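Local coordinates for uncharacterized protein Rv2865 (Mycobacterium tuberculosis, PDB 3G5O) that acts as the antitoxin of a type II toxin-antitoxin pair, neutralising the toxin RelG and binding DNA with it to repress its own promoter, at residues A[11-16]-A[34-39]. Numbering follows the deposited sequence.
Sequences LPISTI and ITITKN
I13 lays its CG1 branch obliquely over the CG2 methyl of I36, 3.9 Å apart, just where strand 8-12 gives way to a short helix. In I36 that methyl stands anti to the backbone N, with CG1 beside the N (chi1 -67°), and the two branches part: CG2 meets I13, while CG1 faces I16. CD1 of I16 passes CG2 of I34 at 4.1 Å, the two side chains running in opposite directions, and CD1 of L11 reaches the same methyl. F23 of helix 20-28 closes over L11, I16 and I34.

Beside this apolar layer the backbones pair as parallel strands. L11 N donates to T35 O and L11 O accepts from T37 N, both at 2.8 Å. I13 N takes the next rung, a longer and more bent bond to T37 O (3.2 Å); P12, the N-cap residue, sits between, where the pairing asks for no N-H. On the P12/T37 face, T37 OG1, set between its backbone N and carbonyl carbon (chi1 66°), lies 3.5 Å from P12 CA.

K38 sends its amine to a salt bridge with D25 of the second subunit, another copy of the antitoxin, whose N21 packs on I13, L20 on I16 and L46 on I36. Strand 8-12 and the helix start are thus joined to strand 33-38 by directional backbone bonds, whereas I16 and I36 carry the apolar packing on to the antitoxin partner.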
loop_
_atom_site.group_PDB
_atom_site.type_symbol
_atom_site.label_atom_id
_atom_site.label_comp_id
_atom_site.label_asym_id
_atom_site.label_seq_id
_atom_site.Cartn_x
_atom_site.Cartn_y
_atom_site.Cartn_z
ATOM N N LEU A 11 19.926 1.200 -12.803
ATOM C CA LEU A 11 20.751 0.605 -13.833
ATOM C C LEU A 11 20.230 0.849 -15.235
ATOM O O LEU A 11 19.020 0.809 -15.465
ATOM C CB LEU A 11 20.888 -0.909 -13.607
ATOM C CG LEU A 11 21.764 -1.421 -12.455
ATOM C CD1 LEU A 11 21.637 -2.915 -12.427
ATOM C CD2 LEU A 11 23.258 -1.036 -12.609
ATOM N N PRO A 12 21.151 1.072 -16.189
ATOM C CA PRO A 12 20.719 1.157 -17.585
ATOM C C PRO A 12 20.304 -0.206 -18.111
ATOM O O PRO A 12 20.798 -1.219 -17.640
ATOM C CB PRO A 12 21.972 1.665 -18.329
ATOM C CG PRO A 12 23.133 1.403 -17.396
ATOM C CD PRO A 12 22.588 1.405 -16.002
ATOM N N ILE A 13 19.405 -0.209 -19.087
ATOM C CA ILE A 13 18.903 -1.418 -19.686
ATOM C C ILE A 13 20.036 -2.238 -20.326
ATOM O O ILE A 13 20.000 -3.473 -20.279
ATOM C CB ILE A 13 17.773 -1.069 -20.689
ATOM C CG1 ILE A 13 16.689 -2.136 -20.721
ATOM C CG2 ILE A 13 18.328 -0.748 -22.085
ATOM C CD1 ILE A 13 15.463 -1.707 -21.556
ATOM N N SER A 14 21.057 -1.552 -20.875
ATOM C CA SER A 14 22.255 -2.215 -21.427
ATOM C C SER A 14 23.007 -3.067 -20.400
ATOM O O SER A 14 23.568 -4.094 -20.748
ATOM C CB SER A 14 23.216 -1.205 -22.074
ATOM O OG SER A 14 23.704 -0.272 -21.116
ATOM N N THR A 15 23.006 -2.652 -19.141
ATOM C CA THR A 15 23.629 -3.434 -18.094
ATOM C C THR A 15 22.805 -4.687 -17.804
ATOM O O THR A 15 23.371 -5.738 -17.477
ATOM C CB THR A 15 23.828 -2.583 -16.828
ATOM O OG1 THR A 15 24.626 -1.434 -17.149
ATOM C CG2 THR A 15 24.508 -3.378 -15.709
ATOM N N ILE A 16 21.476 -4.586 -17.930
ATOM C CA ILE A 16 20.601 -5.738 -17.671
ATOM C C ILE A 16 20.670 -6.801 -18.783
ATOM O O ILE A 16 20.780 -7.991 -18.501
ATOM C CB ILE A 16 19.117 -5.335 -17.389
ATOM C CG1 ILE A 16 19.017 -4.217 -16.334
ATOM C CG2 ILE A 16 18.289 -6.551 -16.956
ATOM C CD1 ILE A 16 19.478 -4.600 -14.953
ATOM N N ILE A 34 15.479 -2.930 -8.605
ATOM C CA ILE A 34 16.239 -2.336 -9.686
ATOM C C ILE A 34 15.332 -1.374 -10.412
ATOM O O ILE A 34 14.274 -1.772 -10.894
ATOM C CB ILE A 34 16.663 -3.390 -10.693
ATOM C CG1 ILE A 34 17.437 -4.510 -9.998
ATOM C CG2 ILE A 34 17.483 -2.733 -11.834
ATOM C CD1 ILE A 34 17.704 -5.688 -10.897
ATOM N N THR A 35 15.719 -0.104 -10.460
ATOM C CA THR A 35 15.101 0.839 -11.372
ATOM C C THR A 35 15.906 0.777 -12.666
ATOM O O THR A 35 17.160 0.959 -12.672
ATOM C CB THR A 35 15.124 2.280 -10.836
ATOM O OG1 THR A 35 14.458 2.352 -9.576
ATOM C CG2 THR A 35 14.454 3.256 -11.818
ATOM N N ILE A 36 15.186 0.534 -13.754
ATOM C CA ILE A 36 15.782 0.307 -15.027
ATOM C C ILE A 36 15.593 1.605 -15.789
ATOM O O ILE A 36 14.463 2.067 -15.930
ATOM C CB ILE A 36 15.078 -0.849 -15.776
ATOM C CG1 ILE A 36 15.314 -2.195 -15.064
ATOM C CG2 ILE A 36 15.549 -0.916 -17.226
ATOM C CD1 ILE A 36 14.533 -3.357 -15.713
ATOM N N THR A 37 16.695 2.200 -16.249
ATOM C CA THR A 37 16.602 3.450 -17.015
ATOM C C THR A 37 16.738 3.233 -18.519
ATOM O O THR A 37 17.374 2.283 -18.980
ATOM C CB THR A 37 17.644 4.519 -16.565
ATOM O OG1 THR A 37 18.952 4.046 -16.877
ATOM C CG2 THR A 37 17.552 4.771 -15.091
ATOM N N LYS A 38 16.116 4.136 -19.262
ATOM C CA LYS A 38 16.095 4.129 -20.711
ATOM C C LYS A 38 16.263 5.600 -21.076
ATOM O O LYS A 38 15.505 6.449 -20.592
ATOM C CB LYS A 38 14.753 3.607 -21.215
ATOM C CG LYS A 38 14.838 2.660 -22.397
ATOM C CD LYS A 38 13.496 2.535 -23.105
ATOM C CE LYS A 38 13.674 1.853 -24.463
ATOM N NZ LYS A 38 12.674 2.301 -25.496
ATOM N N ASN A 39 17.285 5.893 -21.890
ATOM C CA ASN A 39 17.716 7.273 -22.199
ATOM C C ASN A 39 18.032 8.068 -20.917
ATOM O O ASN A 39 17.661 9.241 -20.789
ATOM C CB ASN A 39 16.662 8.009 -23.050
ATOM C CG ASN A 39 16.009 7.108 -24.095
ATOM O OD1 ASN A 39 14.801 6.831 -24.029
ATOM N ND2 ASN A 39 16.803 6.639 -25.064
#